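PDB 3I1I: homoserine O-acetyltransferase from Bacillus anthracis str. 'Ames Ancestor', which probably transfers the acetyl group of acetyl-CoA to the hydroxyl of homoserine, an early step in methionine biosynthesis. Local coordinates for residues L46-F51 with G158-Q163; D72-P77 with F356-F361; Y339-E344 with E362-E367. All coordinates share one frame; numbering follows the deposited sequence.

Overall arrangement
Contacts 1 and 3 join the central sheet of an alpha/beta hydrolase fold to helices; contact 2 joins the loop at strand 75-76 to the connection between helices 353-356 and 362-370. Contact 1 lies deepest, where strand 44-48 meets the helix that follows a probable nucleophile elbow at Ser155. Contact 2 lies about 17 Å from it, centre to centre, and touches it through Ile47 CG1 and Ile75 CD1, 4.2 Å apart. Contact 3 is at the edge strand 340-342, with its centre about 13 Å from that of contact 2. Leu74 packs on Glu362 there, and Phe361 on Tyr343. Contacts 1 and 3 do not touch. A probable triad partner, His351, lies in the chain between 339-344 and 356-361.

Contact 1 (L46-F51 with G158-Q163)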
loop_
_atom_site.group_PDB
_atom_site.type_symbol
_atom_site.label_atom_id
_atom_site.label_comp_id
_atom_site.label_asym_id
_atom_site.label_seq_id
_atom_site.Cartn_x
_atom_site.Cartn_y
_atom_site.Cartn_z
ATOM N N LEU A 46 13.373 20.341 -25.240
ATOM C CA LEU A 46 13.383 18.946 -24.834
ATOM C C LEU A 46 12.261 18.736 -23.834
ATOM O O LEU A 46 12.167 19.492 -22.886
ATOM C CB LEU A 46 14.740 18.589 -24.201
ATOM C CG LEU A 46 14.879 17.170 -23.637
ATOM C CD1 LEU A 46 14.645 16.088 -24.713
ATOM C CD2 LEU A 46 16.219 17.011 -22.926
ATOM N N ILE A 47 11.394 17.754 -24.097
ATOM C CA ILE A 47 10.274 17.347 -23.240
ATOM C C ILE A 47 10.655 16.019 -22.589
ATOM O O ILE A 47 11.139 15.102 -23.250
ATOM C CB ILE A 47 8.991 17.044 -24.072
ATOM C CG1 ILE A 47 8.563 18.236 -24.931
ATOM C CG2 ILE A 47 7.804 16.649 -23.171
ATOM C CD1 ILE A 47 8.218 19.462 -24.192
ATOM N N CYS A 48 10.418 15.898 -21.294
ATOM C CA CYS A 48 10.732 14.681 -20.565
ATOM C C CYS A 48 9.440 14.057 -20.074
ATOM O O CYS A 48 8.555 14.773 -19.583
ATOM C CB CYS A 48 11.580 15.035 -19.379
ATOM S SG CYS A 48 13.056 15.950 -19.833
ATOM N N HIS A 49 9.346 12.733 -20.162
ATOM C CA HIS A 49 8.104 12.043 -19.844
ATOM C C HIS A 49 7.948 11.591 -18.383
ATOM O O HIS A 49 8.924 11.487 -17.647
ATOM C CB HIS A 49 7.835 10.928 -20.865
ATOM C CG HIS A 49 8.518 9.627 -20.592
ATOM N ND1 HIS A 49 8.178 8.809 -19.535
ATOM C CD2 HIS A 49 9.425 8.935 -21.322
ATOM C CE1 HIS A 49 8.891 7.696 -19.595
ATOM N NE2 HIS A 49 9.643 7.740 -20.683
ATOM N N TYR A 50 6.705 11.378 -17.971
ATOM C CA TYR A 50 6.399 11.034 -16.585
ATOM C C TYR A 50 6.388 9.504 -16.388
ATOM O O TYR A 50 6.521 8.751 -17.349
ATOM C CB TYR A 50 5.065 11.676 -16.096
ATOM C CG TYR A 50 3.841 11.315 -16.888
ATOM C CD1 TYR A 50 3.070 10.212 -16.541
ATOM C CD2 TYR A 50 3.467 12.056 -18.013
ATOM C CE1 TYR A 50 1.926 9.844 -17.282
ATOM C CE2 TYR A 50 2.335 11.718 -18.758
ATOM C CZ TYR A 50 1.566 10.613 -18.368
ATOM O OH TYR A 50 0.460 10.274 -19.075
ATOM N N PHE A 51 6.213 9.103 -15.122
ATOM C CA PHE A 51 6.409 7.720 -14.600
ATOM C C PHE A 51 6.069 6.603 -15.573
ATOM O O PHE A 51 6.934 5.846 -15.973
ATOM C CB PHE A 51 5.584 7.523 -13.281
ATOM C CG PHE A 51 5.926 6.253 -12.506
ATOM C CD1 PHE A 51 6.738 6.301 -11.402
ATOM C CD2 PHE A 51 5.423 5.021 -12.898
ATOM C CE1 PHE A 51 7.064 5.151 -10.716
ATOM C CE2 PHE A 51 5.750 3.866 -12.220
ATOM C CZ PHE A 51 6.567 3.931 -11.126
ATOM N N GLY A 158 9.464 16.445 -14.971
ATOM C CA GLY A 158 10.012 17.639 -14.347
ATOM C C GLY A 158 11.255 17.402 -13.487
ATOM O O GLY A 158 12.046 18.307 -13.278
HETATM N N MSE A 159 11.406 16.195 -12.966
HETATM C CA MSE A 159 12.583 15.823 -12.192
HETATM C C MSE A 159 13.807 15.782 -13.097
HETATM O O MSE A 159 14.857 16.296 -12.736
HETATM C CB MSE A 159 12.390 14.460 -11.523
HETATM C CG MSE A 159 11.285 14.488 -10.459
HETATM SE SE MSE A 159 10.821 12.754 -9.694
HETATM C CE MSE A 159 9.415 13.436 -8.579
ATOM N N ILE A 160 13.649 15.171 -14.274
ATOM C CA ILE A 160 14.673 15.158 -15.270
ATOM C C ILE A 160 14.989 16.594 -15.709
ATOM O O ILE A 160 16.165 16.989 -15.806
ATOM C CB ILE A 160 14.273 14.315 -16.480
ATOM C CG1 ILE A 160 14.081 12.854 -16.068
ATOM C CG2 ILE A 160 15.313 14.444 -17.591
ATOM C CD1 ILE A 160 12.935 12.095 -16.851
ATOM N N ALA A 161 13.964 17.398 -15.917
ATOM C CA ALA A 161 14.212 18.770 -16.375
ATOM C C ALA A 161 15.003 19.523 -15.319
ATOM O O ALA A 161 15.826 20.386 -15.639
ATOM C CB ALA A 161 12.921 19.490 -16.687
ATOM N N GLN A 162 14.739 19.220 -14.049
ATOM C CA GLN A 162 15.424 19.954 -13.011
ATOM C C GLN A 162 16.884 19.526 -12.969
ATOM O O GLN A 162 17.748 20.341 -12.721
ATOM C CB GLN A 162 14.762 19.757 -11.651
ATOM C CG GLN A 162 13.514 20.574 -11.457
ATOM C CD GLN A 162 12.739 20.121 -10.219
ATOM O OE1 GLN A 162 12.829 20.745 -9.176
ATOM N NE2 GLN A 162 12.000 19.013 -10.337
ATOM N N GLN A 163 17.143 18.254 -13.215
ATOM C CA GLN A 163 18.519 17.752 -13.240
ATOM C C GLN A 163 19.320 18.396 -14.393
ATOM O O GLN A 163 20.465 18.797 -14.216
ATOM C CB GLN A 163 18.519 16.229 -13.312
ATOM C CG GLN A 163 18.041 15.541 -12.028
ATOM C CD GLN A 163 19.061 15.651 -10.897
ATOM O OE1 GLN A 163 19.957 16.502 -10.926
ATOM N NE2 GLN A 163 18.934 14.780 -9.891
#
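Cys48 and Ile160 make the tight part of this contact. The sulfur Cys48 SG lies 3.5 Å from Ile160 CG2, and Cys48 CB is 4.0 Å from Ile160 CB. The thiol stands beside its own backbone N (chi1 -55°), which carries SG toward the CG2 branch. The other branch of Ile160 runs toward His49. Its CD1 reaches Cys48 CB and the carbonyl His49 O, each at 4.1 Å.

The contact thins out on both sides of this pair. Ala161 meets the sulfur only through its backbone, with N at 4.3 Å from Cys48 SG. Beyond His49 the chain leaves the helix, and the partly exposed Tyr50 leads away from it. His49 ND1 donates to Tyr50 O at 2.7 Å, in the plane of the imidazole ring. No hydrogen bond crosses between the segments; the closest contact is the apolar one of Cys48 with Ile160.

As in the alpha/beta hydrolase fold, the strand packs on the helix after a probable nucleophile elbow, whose residues Cys48 touches. Strand 44-48 is bonded to strand 150-154 through Leu46 and Cys48, and to strand 87-91 through Ile47. Gln136 of helix 129-142 touches both Cys48 and Ile160.

Contact 2 (D72-P77 with F356-F361); sequences DGLIGP and FDIHLF
Leu74 meets Ile358 and Phe361, and these apolar contacts make up most of the interface. Leu74 CG sits 3.6 Å from Ile358 CG1, the two side chains meeting at a slant. The CD1 branch of Leu74 comes within 3.8 Å of Phe361 CE1. The leucine and the phenylalanine cross at about a right angle. Phe361 CG lies between its backbone N and carbonyl carbon (chi1 60°), and this brings CE1 to the leucine. Ile358 points toward 72-77, whereas only the ring end of Phe361 reaches Leu74.

A looser contact involves backbone. Ile358 CG2 lies 4.0 Å from Gly73 O, at the more exposed margin.

No hydrogen bond crosses between the segments; backbone bonds within each close its turn. Ile75 N donates to Asp72 O at 3.3 Å. On the other side Leu360 N donates to Asp357 O at 2.8 Å, and Phe361 N to Ile358 O at 3.1 Å.

This is loop-to-loop apolar packing. It joins the turn before strand 75-76 to the connection from helix 353-356 into the C-terminal helix 362-370, with Phe361 at the N-cap position of the latter. Leu74 bonds through its backbone to Ile81 of the parallel strand 81-82.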
loop_
_atom_site.group_PDB
_atom_site.type_symbol
_atom_site.label_atom_id
_atom_site.label_comp_id
_atom_site.label_asym_id
_atom_site.label_seq_id
_atom_site.Cartn_x
_atom_site.Cartn_y
_atom_site.Cartn_z
ATOM N N ASP A 72 -0.322 16.213 -26.173
ATOM C CA ASP A 72 -0.665 16.646 -27.530
ATOM C C ASP A 72 -1.319 18.009 -27.550
ATOM O O ASP A 72 -1.065 18.811 -28.453
ATOM C CB ASP A 72 -1.565 15.646 -28.246
ATOM C CG ASP A 72 -1.728 15.975 -29.722
ATOM O OD1 ASP A 72 -0.779 15.723 -30.528
ATOM O OD2 ASP A 72 -2.799 16.521 -30.077
ATOM N N GLY A 73 -2.150 18.293 -26.553
ATOM C CA GLY A 73 -2.803 19.581 -26.472
ATOM C C GLY A 73 -1.878 20.780 -26.349
ATOM O O GLY A 73 -2.280 21.891 -26.675
ATOM N N LEU A 74 -0.663 20.576 -25.825
ATOM C CA LEU A 74 0.335 21.659 -25.667
ATOM C C LEU A 74 1.262 21.787 -26.856
ATOM O O LEU A 74 1.838 22.848 -27.070
ATOM C CB LEU A 74 1.240 21.411 -24.451
ATOM C CG LEU A 74 0.863 22.058 -23.125
ATOM C CD1 LEU A 74 1.834 21.570 -22.043
ATOM C CD2 LEU A 74 0.758 23.612 -23.207
ATOM N N ILE A 75 1.489 20.675 -27.554
ATOM C CA ILE A 75 2.524 20.611 -28.559
ATOM C C ILE A 75 1.915 20.443 -29.930
ATOM O O ILE A 75 1.236 19.443 -30.176
ATOM C CB ILE A 75 3.444 19.400 -28.356
ATOM C CG1 ILE A 75 4.046 19.404 -26.941
ATOM C CG2 ILE A 75 4.535 19.385 -29.426
ATOM C CD1 ILE A 75 4.642 18.043 -26.498
ATOM N N GLY A 76 2.193 21.393 -30.824
ATOM C CA GLY A 76 1.851 21.275 -32.236
ATOM C C GLY A 76 1.706 22.640 -32.904
ATOM O O GLY A 76 1.938 23.675 -32.270
ATOM N N PRO A 77 1.285 22.653 -34.186
ATOM C CA PRO A 77 1.149 23.868 -34.993
ATOM C C PRO A 77 0.220 24.851 -34.342
ATOM O O PRO A 77 -0.906 24.506 -34.031
ATOM C CB PRO A 77 0.546 23.361 -36.299
ATOM C CG PRO A 77 0.954 21.922 -36.372
ATOM C CD PRO A 77 0.910 21.451 -34.949
ATOM N N PHE A 356 -3.849 16.599 -17.775
ATOM C CA PHE A 356 -5.200 16.699 -18.283
ATOM C C PHE A 356 -5.771 18.110 -18.337
ATOM O O PHE A 356 -6.824 18.286 -18.923
ATOM C CB PHE A 356 -6.163 15.903 -17.396
ATOM C CG PHE A 356 -5.901 14.434 -17.338
ATOM C CD1 PHE A 356 -5.205 13.769 -18.330
ATOM C CD2 PHE A 356 -6.448 13.694 -16.309
ATOM C CE1 PHE A 356 -5.017 12.397 -18.259
ATOM C CE2 PHE A 356 -6.274 12.339 -16.232
ATOM C CZ PHE A 356 -5.552 11.681 -17.210
ATOM N N ASP A 357 -5.168 19.105 -17.694
ATOM C CA ASP A 357 -5.742 20.471 -17.718
ATOM C C ASP A 357 -4.770 21.524 -18.252
ATOM O O ASP A 357 -4.562 22.588 -17.680
ATOM C CB ASP A 357 -6.261 20.827 -16.338
ATOM C CG ASP A 357 -7.382 19.920 -15.920
ATOM O OD1 ASP A 357 -8.489 20.124 -16.464
ATOM O OD2 ASP A 357 -7.165 19.008 -15.084
ATOM N N ILE A 358 -4.188 21.163 -19.373
ATOM C CA ILE A 358 -3.369 22.006 -20.214
ATOM C C ILE A 358 -3.939 23.395 -20.355
ATOM O O ILE A 358 -3.207 24.357 -20.291
ATOM C CB ILE A 358 -3.230 21.289 -21.622
ATOM C CG1 ILE A 358 -1.963 20.478 -21.600
ATOM C CG2 ILE A 358 -3.293 22.244 -22.841
ATOM C CD1 ILE A 358 -1.870 19.552 -20.442
ATOM N N HIS A 359 -5.245 23.522 -20.494
ATOM C CA HIS A 359 -5.872 24.838 -20.641
ATOM C C HIS A 359 -5.556 25.760 -19.489
ATOM O O HIS A 359 -5.539 26.960 -19.643
ATOM C CB HIS A 359 -7.402 24.751 -20.867
ATOM C CG HIS A 359 -8.187 24.204 -19.711
ATOM N ND1 HIS A 359 -8.169 22.865 -19.355
ATOM C CD2 HIS A 359 -9.059 24.809 -18.862
ATOM C CE1 HIS A 359 -8.978 22.677 -18.323
ATOM N NE2 HIS A 359 -9.538 23.837 -18.012
ATOM N N LEU A 360 -5.270 25.197 -18.325
ATOM C CA LEU A 360 -5.027 26.042 -17.118
ATOM C C LEU A 360 -3.684 26.795 -17.150
ATOM O O LEU A 360 -3.531 27.818 -16.469
ATOM C CB LEU A 360 -5.153 25.218 -15.822
ATOM C CG LEU A 360 -6.552 24.630 -15.540
ATOM C CD1 LEU A 360 -6.544 23.687 -14.330
ATOM C CD2 LEU A 360 -7.612 25.757 -15.361
ATOM N N PHE A 361 -2.737 26.303 -17.950
ATOM C CA PHE A 361 -1.384 26.889 -17.994
ATOM C C PHE A 361 -0.751 27.095 -19.384
ATOM O O PHE A 361 0.371 27.603 -19.455
ATOM C CB PHE A 361 -0.397 26.099 -17.094
ATOM C CG PHE A 361 -0.224 24.634 -17.460
ATOM C CD1 PHE A 361 0.835 24.223 -18.261
ATOM C CD2 PHE A 361 -1.108 23.654 -16.963
ATOM C CE1 PHE A 361 1.014 22.882 -18.591
ATOM C CE2 PHE A 361 -0.938 22.298 -17.296
ATOM C CZ PHE A 361 0.128 21.914 -18.093
#

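Contact 3 (Y339-E344 with E362-E367)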
loop_
_atom_site.group_PDB
_atom_site.type_symbol
_atom_site.label_atom_id
_atom_site.label_comp_id
_atom_site.label_asym_id
_atom_site.label_seq_id
_atom_site.Cartn_x
_atom_site.Cartn_y
_atom_site.Cartn_z
ATOM N N TYR A 339 16.059 34.629 -12.229
ATOM C CA TYR A 339 14.686 34.749 -12.655
ATOM C C TYR A 339 13.971 33.406 -12.413
ATOM O O TYR A 339 14.351 32.359 -13.002
ATOM C CB TYR A 339 14.568 35.150 -14.144
ATOM C CG TYR A 339 13.131 35.465 -14.517
ATOM C CD1 TYR A 339 12.653 36.769 -14.527
ATOM C CD2 TYR A 339 12.228 34.443 -14.746
ATOM C CE1 TYR A 339 11.289 37.041 -14.828
ATOM C CE2 TYR A 339 10.897 34.696 -15.039
ATOM C CZ TYR A 339 10.436 35.987 -15.091
ATOM O OH TYR A 339 9.097 36.171 -15.365
ATOM N N ALA A 340 12.931 33.448 -11.584
ATOM C CA ALA A 340 12.215 32.248 -11.201
ATOM C C ALA A 340 10.819 32.610 -10.719
ATOM O O ALA A 340 10.656 33.623 -10.013
ATOM C CB ALA A 340 12.982 31.488 -10.123
ATOM N N GLU A 341 9.812 31.835 -11.131
ATOM C CA GLU A 341 8.426 32.086 -10.732
ATOM C C GLU A 341 7.624 30.797 -10.569
ATOM O O GLU A 341 7.949 29.763 -11.176
ATOM C CB GLU A 341 7.713 33.070 -11.688
ATOM C CG GLU A 341 7.601 32.654 -13.152
ATOM C CD GLU A 341 6.839 33.713 -14.059
ATOM O OE1 GLU A 341 5.702 34.145 -13.704
ATOM O OE2 GLU A 341 7.396 34.092 -15.130
ATOM N N VAL A 342 6.599 30.868 -9.721
ATOM C CA VAL A 342 5.608 29.814 -9.539
ATOM C C VAL A 342 4.325 30.299 -10.195
ATOM O O VAL A 342 3.918 31.428 -10.004
ATOM C CB VAL A 342 5.265 29.536 -8.051
ATOM C CG1 VAL A 342 4.210 28.437 -7.969
ATOM C CG2 VAL A 342 6.523 29.158 -7.237
ATOM N N TYR A 343 3.715 29.450 -11.004
ATOM C CA TYR A 343 2.380 29.694 -11.493
ATOM C C TYR A 343 1.563 28.488 -11.066
ATOM O O TYR A 343 1.717 27.405 -11.608
ATOM C CB TYR A 343 2.430 29.830 -12.983
ATOM C CG TYR A 343 1.122 30.150 -13.640
ATOM C CD1 TYR A 343 0.648 31.455 -13.687
ATOM C CD2 TYR A 343 0.373 29.144 -14.263
ATOM C CE1 TYR A 343 -0.548 31.744 -14.317
ATOM C CE2 TYR A 343 -0.802 29.421 -14.886
ATOM C CZ TYR A 343 -1.258 30.711 -14.918
ATOM O OH TYR A 343 -2.429 30.970 -15.552
ATOM N N GLU A 344 0.758 28.687 -10.028
ATOM C CA GLU A 344 -0.015 27.621 -9.382
ATOM C C GLU A 344 -1.393 27.475 -9.988
ATOM O O GLU A 344 -2.145 28.423 -10.070
ATOM C CB GLU A 344 -0.152 27.876 -7.881
ATOM C CG GLU A 344 -0.810 26.706 -7.173
ATOM C CD GLU A 344 -0.565 26.701 -5.672
ATOM O OE1 GLU A 344 -0.665 27.769 -5.054
ATOM O OE2 GLU A 344 -0.281 25.636 -5.095
ATOM N N GLU A 362 -1.440 26.714 -20.469
ATOM C CA GLU A 362 -0.838 26.824 -21.809
ATOM C C GLU A 362 -0.474 28.276 -22.135
ATOM O O GLU A 362 0.539 28.548 -22.759
ATOM C CB GLU A 362 -1.767 26.267 -22.877
ATOM C CG GLU A 362 -3.015 27.107 -23.106
ATOM C CD GLU A 362 -4.070 26.419 -23.970
ATOM O OE1 GLU A 362 -3.717 25.575 -24.826
ATOM O OE2 GLU A 362 -5.264 26.746 -23.807
ATOM N N LYS A 363 -1.287 29.213 -21.695
ATOM C CA LYS A 363 -0.998 30.603 -22.013
ATOM C C LYS A 363 0.282 31.089 -21.298
ATOM O O LYS A 363 1.066 31.851 -21.857
ATOM C CB LYS A 363 -2.182 31.476 -21.658
ATOM C CG LYS A 363 -1.986 32.920 -22.041
ATOM C CD LYS A 363 -3.233 33.783 -21.676
ATOM C CE LYS A 363 -2.988 35.301 -21.955
ATOM N NZ LYS A 363 -3.688 36.201 -20.951
ATOM N N LYS A 364 0.491 30.622 -20.069
ATOM C CA LYS A 364 1.693 30.930 -19.328
ATOM C C LYS A 364 2.926 30.296 -19.970
ATOM O O LYS A 364 3.979 30.944 -20.041
ATOM C CB LYS A 364 1.574 30.454 -17.887
ATOM C CG LYS A 364 2.706 30.917 -16.979
ATOM C CD LYS A 364 2.855 32.424 -17.001
ATOM C CE LYS A 364 3.419 32.975 -15.735
ATOM N NZ LYS A 364 3.985 34.370 -15.956
ATOM N N VAL A 365 2.813 29.044 -20.423
ATOM C CA VAL A 365 3.932 28.374 -21.024
ATOM C C VAL A 365 4.406 29.188 -22.242
ATOM O O VAL A 365 5.596 29.526 -22.401
ATOM C CB VAL A 365 3.566 26.928 -21.405
ATOM C CG1 VAL A 365 4.494 26.358 -22.468
ATOM C CG2 VAL A 365 3.555 26.030 -20.109
ATOM N N TYR A 366 3.444 29.523 -23.084
ATOM C CA TYR A 366 3.696 30.293 -24.285
ATOM C C TYR A 366 4.452 31.581 -23.970
ATOM O O TYR A 366 5.446 31.860 -24.571
ATOM C CB TYR A 366 2.355 30.619 -24.955
ATOM C CG TYR A 366 2.506 31.503 -26.131
ATOM C CD1 TYR A 366 2.967 30.999 -27.349
ATOM C CD2 TYR A 366 2.260 32.868 -26.022
ATOM C CE1 TYR A 366 3.156 31.846 -28.444
ATOM C CE2 TYR A 366 2.427 33.711 -27.116
ATOM C CZ TYR A 366 2.863 33.188 -28.314
ATOM O OH TYR A 366 3.025 34.041 -29.362
ATOM N N GLU A 367 3.960 32.358 -23.020
ATOM C CA GLU A 367 4.600 33.616 -22.597
ATOM C C GLU A 367 6.034 33.365 -22.123
ATOM O O GLU A 367 6.951 34.116 -22.433
ATOM C CB GLU A 367 3.750 34.272 -21.489
ATOM C CG GLU A 367 4.349 35.448 -20.681
ATOM C CD GLU A 367 3.395 35.913 -19.523
ATOM O OE1 GLU A 367 3.850 36.144 -18.379
ATOM O OE2 GLU A 367 2.168 36.020 -19.757
HETATM O O HOH W 1 6.338 34.579 -18.254
HETATM O O HOH W 2 -1.962 30.197 -18.169
#
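Strand 340-342 and the start of helix 362-370 run past each other at side-chain distance, with the CA atoms of Tyr343 and Lys364 nearest at 8.0 Å. Lys364 spans most of this gap. Its aliphatic part lies over one face of the Tyr343 ring, in a CH-pi contact. Lys364 CG is 3.9 Å from the ring centroid and 16° off the ring normal. The lysine chain bends at chi2 (55°) and then runs past the ring rim, where CE is 3.8 Å from Tyr343 CD1.

The bend delivers the ammonium group to two glutamates. Lys364 NZ donates to Glu341 OE1 at 2.8 Å, in a salt bridge that links helix to strand and meets the carboxylate from above its plane (37° out). Within the helix, NZ also bridges to Glu367 OE1 at 3.0 Å, completing a three-residue network. Both glutamates have a second conformer, so this network may be only partly occupied. The other carboxylate oxygen, Glu341 OE2, accepts from Tyr339 OH at 2.7 Å. In this conformer the bond is consistent with Tyr339 orienting the carboxylate. A water bridges the two carboxylates, weakly on the Glu341 side, and the shared Lys364 charge probably offsets their like charges.

At the other end a second water is 2.8 Å from Tyr343 OH and accepts from Lys364 N at 3.1 Å. It joins the phenol to the first turn of the helix. Leu311 of strand 309-313 touches both Glu341 and Lys364.

Strand 340-342 is an outermost strand of the sheet within this chain, parallel to 309-313. Last strand, loop carrying a probable catalytic histidine, then a helix packed back on the sheet: this is the C-terminal order of the alpha/beta hydrolase fold.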